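Long-range contacts in pirin family protein (Acinetobacter baumannii, PDB 6D0P), which probably acts as a metal-dependent quercetin 2,3-dioxygenase, a bicupin of the pirin family with one iron-binding site per subunit: residues G62-R67 with H108-S113; W99-A104 with P140-A145; E79-D84 with H112-A117. All coordinates share one frame; numbering follows the deposited sequence.

How the interactions relate
The three contacts lie in and beside the metal site of the N-terminal cupin domain. Along the chain the segments run 62-67, 79-84, 99-104, 108-113, 112-117 and 140-145, so that interactions 1 and 2, and likewise interactions 2 and 3, interleave. Interaction 1 builds the metal site itself. Interaction 3, its centre about 11 Å away, shares His112 and Ser113 with it and reaches the same sheet through strand 80-84, the neighbour of 106-112. Interaction 2 belongs to another sheet, with its centre about 13 Å from that of interaction 1 and about 18 Å from that of interaction 3. Met100 packs on His108, and Tyr143 is hydrogen-bonded to Asp84, tying the two sheets together beside the site.

Interaction 1: residues G62-R67 with H108-S113; sequences GSHPHR and HEEFHS. With MN (manganese (II) ion), chain G.
The carbonyl oxygen of His108 is gripped by two successive residues across the contact: His64 N donates to it at 2.9 Å, and Ser63 adds a CA-H...O contact. With the return bond from His108 N to His64 O, 3.0 Å long, this makes an antiparallel hydrogen-bonded pair just past the corner at Ser63. The pairing sets up the three-histidine, one-glutamate metal site of a cupin barrel. His64, His66 and His108 each reach the manganese through NE2 and Glu110 through OE1, all at 2.2 to 2.3 Å, and two waters bring the shell to six ligands. Iron is the metal predicted for this site. Such a site illustrates how paired strands bring distant ligands together: the NE2 atoms of His64 and His108 lie only 3.1 Å apart, joined by the shared metal and not by a hydrogen bond.

The pairing puts both side chains on one face of the sheet, and with CG between backbone N and carbonyl carbon (chi1 62° for His64) the rings swing toward each other and the metal. There the edge of the His108 ring meets the face of the His64 ring in an offset edge-to-face pair, with planes at 63°. His66 approaches the metal from the far end of the short strand 64-66. A nearly straight bond (174°) from His64 ND1 to Gly62 O, 2.8 Å long and in the ring plane, fixes the rotation of that ring and keeps NE2 turned to the metal.

Glu110 OE1 lies at the edge of the His64 ring, the carboxylate nearly coplanar with it. Its OE2 is hydrogen-bonded to Gln127 and receives a weak bond from metal-bound water 2. Farther out, water 1 links the segments again, weakly accepting from Ser63 N and donating to Glu109 OE2 at a doubtfully short distance.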
# COMPACT_ATOMS: atom_id res chain seq x y z
N GLY A 62 -10.73 -14.59 5.95
CA GLY A 62 -11.09 -14.76 7.31
C GLY A 62 -9.99 -14.33 8.27
O GLY A 62 -8.91 -13.85 7.87
N SER A 63 -10.32 -14.51 9.54
CA SER A 63 -9.53 -14.11 10.70
C SER A 63 -8.05 -14.47 10.52
O SER A 63 -7.72 -15.60 10.29
CB SER A 63 -10.09 -14.74 11.94
OG SER A 63 -9.37 -14.30 13.06
N HIS A 64 -7.18 -13.47 10.62
CA HIS A 64 -5.76 -13.67 10.52
C HIS A 64 -5.06 -12.59 11.35
O HIS A 64 -5.59 -11.52 11.56
CB HIS A 64 -5.28 -13.62 9.06
CG HIS A 64 -5.54 -12.31 8.39
ND1 HIS A 64 -6.75 -12.00 7.82
CD2 HIS A 64 -4.74 -11.22 8.20
CE1 HIS A 64 -6.70 -10.79 7.30
NE2 HIS A 64 -5.48 -10.29 7.53
N PRO A 65 -3.86 -12.90 11.83
CA PRO A 65 -3.13 -11.96 12.63
C PRO A 65 -2.10 -11.12 11.87
O PRO A 65 -1.69 -11.48 10.76
CB PRO A 65 -2.39 -12.86 13.63
CG PRO A 65 -2.08 -14.08 12.82
CD PRO A 65 -3.28 -14.24 11.92
N HIS A 66 -1.71 -10.01 12.50
CA HIS A 66 -0.60 -9.18 12.06
C HIS A 66 0.13 -8.66 13.29
O HIS A 66 -0.52 -8.35 14.32
CB HIS A 66 -1.02 -7.96 11.22
CG HIS A 66 -1.71 -8.26 9.94
ND1 HIS A 66 -1.05 -8.89 8.90
CD2 HIS A 66 -2.94 -7.95 9.49
CE1 HIS A 66 -1.88 -9.00 7.87
NE2 HIS A 66 -3.05 -8.40 8.20
N ARG A 67 1.46 -8.54 13.20
CA ARG A 67 2.21 -7.90 14.24
C ARG A 67 3.45 -7.26 13.64
O ARG A 67 4.11 -7.88 12.78
CB ARG A 67 2.62 -8.89 15.34
CG ARG A 67 3.61 -8.32 16.36
CD ARG A 67 4.04 -9.31 17.44
NE ARG A 67 2.98 -9.55 18.41
CZ ARG A 67 3.09 -10.37 19.45
NH1 ARG A 67 4.20 -11.09 19.62
NH2 ARG A 67 2.10 -10.46 20.32
N HIS A 108 -7.85 -9.87 12.59
CA HIS A 108 -8.95 -9.28 11.85
C HIS A 108 -9.30 -10.08 10.60
O HIS A 108 -8.58 -10.98 10.15
CB HIS A 108 -8.64 -7.80 11.57
CG HIS A 108 -7.70 -7.51 10.44
ND1 HIS A 108 -7.72 -6.30 9.78
CD2 HIS A 108 -6.79 -8.28 9.81
CE1 HIS A 108 -6.81 -6.33 8.81
NE2 HIS A 108 -6.24 -7.53 8.81
N GLU A 109 -10.47 -9.73 10.07
CA GLU A 109 -10.97 -10.25 8.84
C GLU A 109 -11.21 -9.06 7.90
O GLU A 109 -11.47 -7.94 8.35
CB GLU A 109 -12.26 -11.04 9.06
CG GLU A 109 -13.38 -10.19 9.62
CD GLU A 109 -14.65 -10.94 9.97
OE1 GLU A 109 -15.75 -10.34 9.83
OE2 GLU A 109 -14.54 -12.12 10.38
N GLU A 110 -11.11 -9.32 6.60
CA GLU A 110 -11.28 -8.31 5.55
C GLU A 110 -12.14 -8.95 4.45
O GLU A 110 -11.77 -9.98 3.88
CB GLU A 110 -9.93 -7.84 4.98
CG GLU A 110 -9.01 -7.19 6.01
CD GLU A 110 -7.54 -7.00 5.62
OE1 GLU A 110 -6.71 -7.95 5.81
OE2 GLU A 110 -7.21 -5.88 5.16
N PHE A 111 -13.19 -8.27 4.06
CA PHE A 111 -14.07 -8.86 3.06
C PHE A 111 -14.85 -7.76 2.36
O PHE A 111 -14.91 -6.61 2.84
CB PHE A 111 -15.01 -9.83 3.76
CG PHE A 111 -15.67 -9.23 4.97
CD1 PHE A 111 -15.07 -9.31 6.22
CD2 PHE A 111 -16.88 -8.56 4.86
CE1 PHE A 111 -15.68 -8.73 7.32
CE2 PHE A 111 -17.49 -8.01 5.97
CZ PHE A 111 -16.88 -8.09 7.20
N HIS A 112 -15.49 -8.13 1.26
CA HIS A 112 -16.22 -7.15 0.50
C HIS A 112 -17.34 -6.59 1.39
O HIS A 112 -17.97 -7.34 2.16
CB HIS A 112 -16.81 -7.75 -0.77
CG HIS A 112 -15.82 -8.30 -1.75
ND1 HIS A 112 -16.21 -9.09 -2.81
CD2 HIS A 112 -14.47 -8.24 -1.79
CE1 HIS A 112 -15.14 -9.48 -3.48
NE2 HIS A 112 -14.06 -8.97 -2.88
N SER A 113 -17.60 -5.31 1.32
CA SER A 113 -18.67 -4.74 2.12
C SER A 113 -20.01 -5.38 1.74
O SER A 113 -20.18 -5.82 0.61
CB SER A 113 -18.75 -3.27 1.93
OG SER A 113 -19.44 -2.95 0.74
MN MN G . -4.94 -8.24 7.11
O HOH W 1 -13.29 -14.25 10.25
O HOH W 2 -4.69 -5.88 6.46
O HOH W 3 -3.83 -8.50 5.20

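Interaction 2: residues W99-A104 with P140-A145; sequences WMTAGA and PGKYQA
Thr101 and Lys142 form a single antiparallel bridge through paired backbone hydrogen bonds, with Thr101 N to Lys142 O at 2.9 Å and Lys142 N to Thr101 O at 3.0 Å. Two residues back along the strand, Trp99 N donates to Gln144 O at 2.9 Å, while the bond returned from Gln144 N to Trp99 O is weak; Gln144 N is also hydrogen-bonded to Gln98 OE1. A CA-H...O contact from Gly141 to Thr101 O extends this pairing.

Water makes the second kind of link: water 4 donates to Trp99 O and Thr101 OG1 and accepts from Gln144 NE2. Gln144 OE1 is hydrogen-bonded to the backbone N of Thr178, and Thr101 OG1 has another partner in Glu70, which also holds Trp99 NE1.

Side-chain packing is the third. With CG anti to the backbone N (chi1 -178°), selenomethionine Met100 extends alongside Tyr143 in a Met-aromatic contact, SE lying 3.6 Å from Tyr143 CE1 and oblique to the ring. Gln144 lies alongside Trp99, NE2 3.6 Å from Trp99 CD1, with amide and indole planes 46° apart. The aliphatic part of Lys142 crosses Thr101, its CE near OG1.

The loop leading into strand 145-146 thus continues the pairing at the edge of a sheet whose next strand inward from 97-101 is 69-75, while Met100 also packs on Val106 of strand 106-112.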
# COMPACT_ATOMS: atom_id res chain seq x y z
N TRP A 99 -5.41 3.22 7.11
CA TRP A 99 -4.01 3.12 7.49
C TRP A 99 -3.98 2.47 8.87
O TRP A 99 -4.13 3.16 9.88
CB TRP A 99 -3.35 4.51 7.47
CG TRP A 99 -1.85 4.46 7.52
CD1 TRP A 99 -1.08 4.09 8.59
CD2 TRP A 99 -0.93 4.82 6.47
NE1 TRP A 99 0.25 4.17 8.26
CE2 TRP A 99 0.37 4.63 6.98
CE3 TRP A 99 -1.08 5.28 5.16
CZ2 TRP A 99 1.51 4.86 6.22
CZ3 TRP A 99 0.05 5.51 4.41
CH2 TRP A 99 1.32 5.29 4.92
N MSE A 100 -3.88 1.16 8.91
CA MSE A 100 -3.95 0.42 10.16
C MSE A 100 -2.60 0.04 10.68
O MSE A 100 -1.79 -0.61 9.97
CB MSE A 100 -4.75 -0.87 9.97
CG MSE A 100 -4.88 -1.62 11.31
SE MSE A 100 -5.73 -3.40 11.04
CE MSE A 100 -4.19 -4.30 10.29
N THR A 101 -2.33 0.42 11.92
CA THR A 101 -1.10 0.02 12.56
C THR A 101 -1.37 -1.27 13.35
O THR A 101 -2.14 -1.24 14.30
CB THR A 101 -0.58 1.09 13.53
OG1 THR A 101 -0.53 2.35 12.87
CG2 THR A 101 0.76 0.71 14.11
N ALA A 102 -0.79 -2.38 12.93
CA ALA A 102 -0.97 -3.62 13.65
C ALA A 102 -0.21 -3.54 14.98
O ALA A 102 -0.71 -4.00 16.03
CB ALA A 102 -0.49 -4.79 12.83
N GLY A 103 1.02 -3.01 14.94
CA GLY A 103 1.78 -2.85 16.16
C GLY A 103 1.94 -4.16 16.92
O GLY A 103 2.27 -5.18 16.33
N ALA A 104 1.63 -4.12 18.22
CA ALA A 104 1.76 -5.26 19.13
C ALA A 104 0.85 -6.41 18.68
O ALA A 104 1.10 -7.55 19.09
CB ALA A 104 1.45 -4.86 20.56
N PRO A 140 0.52 -0.20 20.80
CA PRO A 140 -0.81 -0.76 20.59
C PRO A 140 -1.33 -0.51 19.18
O PRO A 140 -1.10 0.57 18.58
CB PRO A 140 -1.72 -0.05 21.62
CG PRO A 140 -0.75 0.51 22.65
CD PRO A 140 0.54 0.78 21.89
N GLY A 141 -2.00 -1.53 18.64
CA GLY A 141 -2.64 -1.43 17.33
C GLY A 141 -3.67 -0.31 17.31
O GLY A 141 -4.31 -0.03 18.32
N LYS A 142 -3.82 0.34 16.16
CA LYS A 142 -4.76 1.44 16.03
C LYS A 142 -5.18 1.58 14.57
O LYS A 142 -4.52 1.06 13.64
CB LYS A 142 -4.12 2.75 16.50
CG LYS A 142 -2.92 3.21 15.66
CD LYS A 142 -2.28 4.52 16.12
CE LYS A 142 -1.23 5.00 15.14
NZ LYS A 142 -0.59 6.27 15.58
N TYR A 143 -6.29 2.30 14.37
CA TYR A 143 -6.81 2.54 13.04
C TYR A 143 -6.77 4.01 12.65
O TYR A 143 -6.91 4.89 13.49
CB TYR A 143 -8.29 2.15 12.95
CG TYR A 143 -8.53 0.67 13.10
CD1 TYR A 143 -8.33 -0.19 12.04
CD2 TYR A 143 -8.96 0.14 14.30
CE1 TYR A 143 -8.57 -1.55 12.16
CE2 TYR A 143 -9.19 -1.22 14.44
CZ TYR A 143 -8.99 -2.07 13.37
OH TYR A 143 -9.22 -3.41 13.50
N GLN A 144 -6.61 4.26 11.36
CA GLN A 144 -6.80 5.57 10.80
C GLN A 144 -7.75 5.39 9.62
O GLN A 144 -7.31 4.95 8.52
CB GLN A 144 -5.51 6.25 10.34
CG GLN A 144 -4.56 6.67 11.45
CD GLN A 144 -3.30 7.26 10.87
OE1 GLN A 144 -3.33 8.37 10.33
NE2 GLN A 144 -2.19 6.53 10.98
N ALA A 145 -9.03 5.66 9.85
CA ALA A 145 -10.02 5.57 8.78
C ALA A 145 -10.08 6.94 8.10
O ALA A 145 -10.45 7.92 8.71
CB ALA A 145 -11.38 5.17 9.33
O HOH W 4 -2.62 3.80 12.12

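Interaction 3: residues E79-D84 with H112-A117; sequences EVTHKD and HSPEFA
A serine N-cap is the centre of this contact, where strand 106-112 runs into helix 114-119 beside the start of strand 80-84. Ser113 OG accepts from Phe116 N at 3.0 Å and donates to Glu79 OE1 at 2.7 Å, so one hydroxyl both caps the helix and joins it to Glu79, just before strand 80-84. The oxygen sits between the Ser113 backbone N and carbonyl carbon (chi1 80°), a placement that serves both bonds. It meets the anti side of OE1, 21° out of the carboxylate plane. The backbone adds a second tie, Ser113 N to Glu79 O at 3.1 Å, with the donor above the carbonyl plane.

Around this polar pair Glu79 CB lies against Ser113 CB. Two residues farther along, Thr81 OG1 rests 3.3 Å from Ser113 CB, while its hydrogen bond goes to Thr91. Glu79 N lies near Phe116 CG, oblique to the ring, and that buried N-H has no partner in the model. The bond from Ser113 OG and the nearby helix N-terminus would tend to favour the charged form of Glu79, though the carboxylate of Glu115 may partly offset this.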
# COMPACT_ATOMS: atom_id res chain seq x y z
N GLU A 79 -15.79 -1.90 -2.35
CA GLU A 79 -15.65 -1.51 -0.94
C GLU A 79 -15.19 -2.70 -0.11
O GLU A 79 -15.56 -3.82 -0.40
CB GLU A 79 -17.00 -1.09 -0.34
CG GLU A 79 -17.76 -0.02 -1.08
CD GLU A 79 -18.99 0.50 -0.34
OE1 GLU A 79 -19.54 -0.24 0.55
OE2 GLU A 79 -19.44 1.65 -0.68
N VAL A 80 -14.44 -2.42 0.96
CA VAL A 80 -13.93 -3.44 1.86
C VAL A 80 -14.39 -3.14 3.29
O VAL A 80 -14.24 -2.00 3.76
CB VAL A 80 -12.39 -3.52 1.78
CG1 VAL A 80 -11.78 -4.43 2.84
CG2 VAL A 80 -11.93 -3.95 0.40
N THR A 81 -14.97 -4.14 3.95
CA THR A 81 -15.31 -4.04 5.35
C THR A 81 -14.29 -4.90 6.13
O THR A 81 -13.91 -6.00 5.69
CB THR A 81 -16.75 -4.48 5.61
OG1 THR A 81 -17.61 -3.53 4.99
CG2 THR A 81 -17.09 -4.56 7.09
N HIS A 82 -13.82 -4.38 7.25
CA HIS A 82 -12.86 -5.10 8.08
C HIS A 82 -13.38 -5.07 9.51
O HIS A 82 -14.09 -4.15 9.89
CB HIS A 82 -11.44 -4.54 7.93
CG HIS A 82 -11.35 -3.07 8.19
ND1 HIS A 82 -10.91 -2.57 9.39
CD2 HIS A 82 -11.69 -2.01 7.43
CE1 HIS A 82 -10.97 -1.25 9.35
NE2 HIS A 82 -11.43 -0.88 8.15
N LYS A 83 -13.05 -6.10 10.27
CA LYS A 83 -13.51 -6.25 11.63
C LYS A 83 -12.44 -7.01 12.41
O LYS A 83 -11.96 -8.04 11.92
CB LYS A 83 -14.82 -7.05 11.68
CG LYS A 83 -15.32 -7.32 13.09
CD LYS A 83 -16.78 -7.72 13.21
CE LYS A 83 -17.08 -9.09 12.65
NZ LYS A 83 -18.48 -9.48 12.96
N ASP A 84 -12.10 -6.53 13.61
CA ASP A 84 -11.09 -7.22 14.43
C ASP A 84 -11.75 -8.01 15.57
O ASP A 84 -12.98 -8.07 15.69
CB ASP A 84 -10.02 -6.26 14.95
CG ASP A 84 -10.53 -5.19 15.89
OD1 ASP A 84 -11.43 -5.49 16.75
OD2 ASP A 84 -10.06 -4.08 15.73
N HIS A 112 -15.49 -8.13 1.26
CA HIS A 112 -16.22 -7.15 0.50
C HIS A 112 -17.34 -6.59 1.39
O HIS A 112 -17.97 -7.34 2.16
CB HIS A 112 -16.81 -7.75 -0.77
CG HIS A 112 -15.82 -8.30 -1.75
ND1 HIS A 112 -16.21 -9.09 -2.81
CD2 HIS A 112 -14.47 -8.24 -1.79
CE1 HIS A 112 -15.14 -9.48 -3.48
NE2 HIS A 112 -14.06 -8.97 -2.88
N SER A 113 -17.60 -5.31 1.32
CA SER A 113 -18.67 -4.74 2.12
C SER A 113 -20.01 -5.38 1.74
O SER A 113 -20.18 -5.82 0.61
CB SER A 113 -18.75 -3.27 1.93
OG SER A 113 -19.44 -2.95 0.74
N PRO A 114 -20.96 -5.40 2.67
CA PRO A 114 -22.29 -5.96 2.36
C PRO A 114 -22.94 -5.26 1.16
O PRO A 114 -23.59 -5.91 0.35
CB PRO A 114 -23.12 -5.70 3.63
CG PRO A 114 -22.10 -5.70 4.74
CD PRO A 114 -20.80 -5.22 4.13
N GLU A 115 -22.77 -3.94 1.07
CA GLU A 115 -23.34 -3.16 -0.02
C GLU A 115 -22.71 -3.58 -1.36
O GLU A 115 -23.42 -3.76 -2.36
CB GLU A 115 -23.11 -1.67 0.26
CG GLU A 115 -23.45 -0.76 -0.90
CD GLU A 115 -24.91 -0.34 -0.97
OE1 GLU A 115 -25.68 -0.69 -0.05
OE2 GLU A 115 -25.27 0.35 -1.95
N PHE A 116 -21.40 -3.73 -1.39
CA PHE A 116 -20.72 -4.15 -2.61
C PHE A 116 -21.11 -5.59 -2.95
O PHE A 116 -21.42 -5.88 -4.10
CB PHE A 116 -19.20 -4.01 -2.51
CG PHE A 116 -18.50 -4.49 -3.76
CD1 PHE A 116 -18.63 -3.79 -4.95
CD2 PHE A 116 -17.80 -5.68 -3.77
CE1 PHE A 116 -18.04 -4.25 -6.11
CE2 PHE A 116 -17.20 -6.13 -4.93
CZ PHE A 116 -17.32 -5.41 -6.10
N ALA A 117 -21.17 -6.46 -1.96
CA ALA A 117 -21.53 -7.86 -2.18
C ALA A 117 -22.91 -7.93 -2.84
O ALA A 117 -23.09 -8.69 -3.77
CB ALA A 117 -21.53 -8.64 -0.89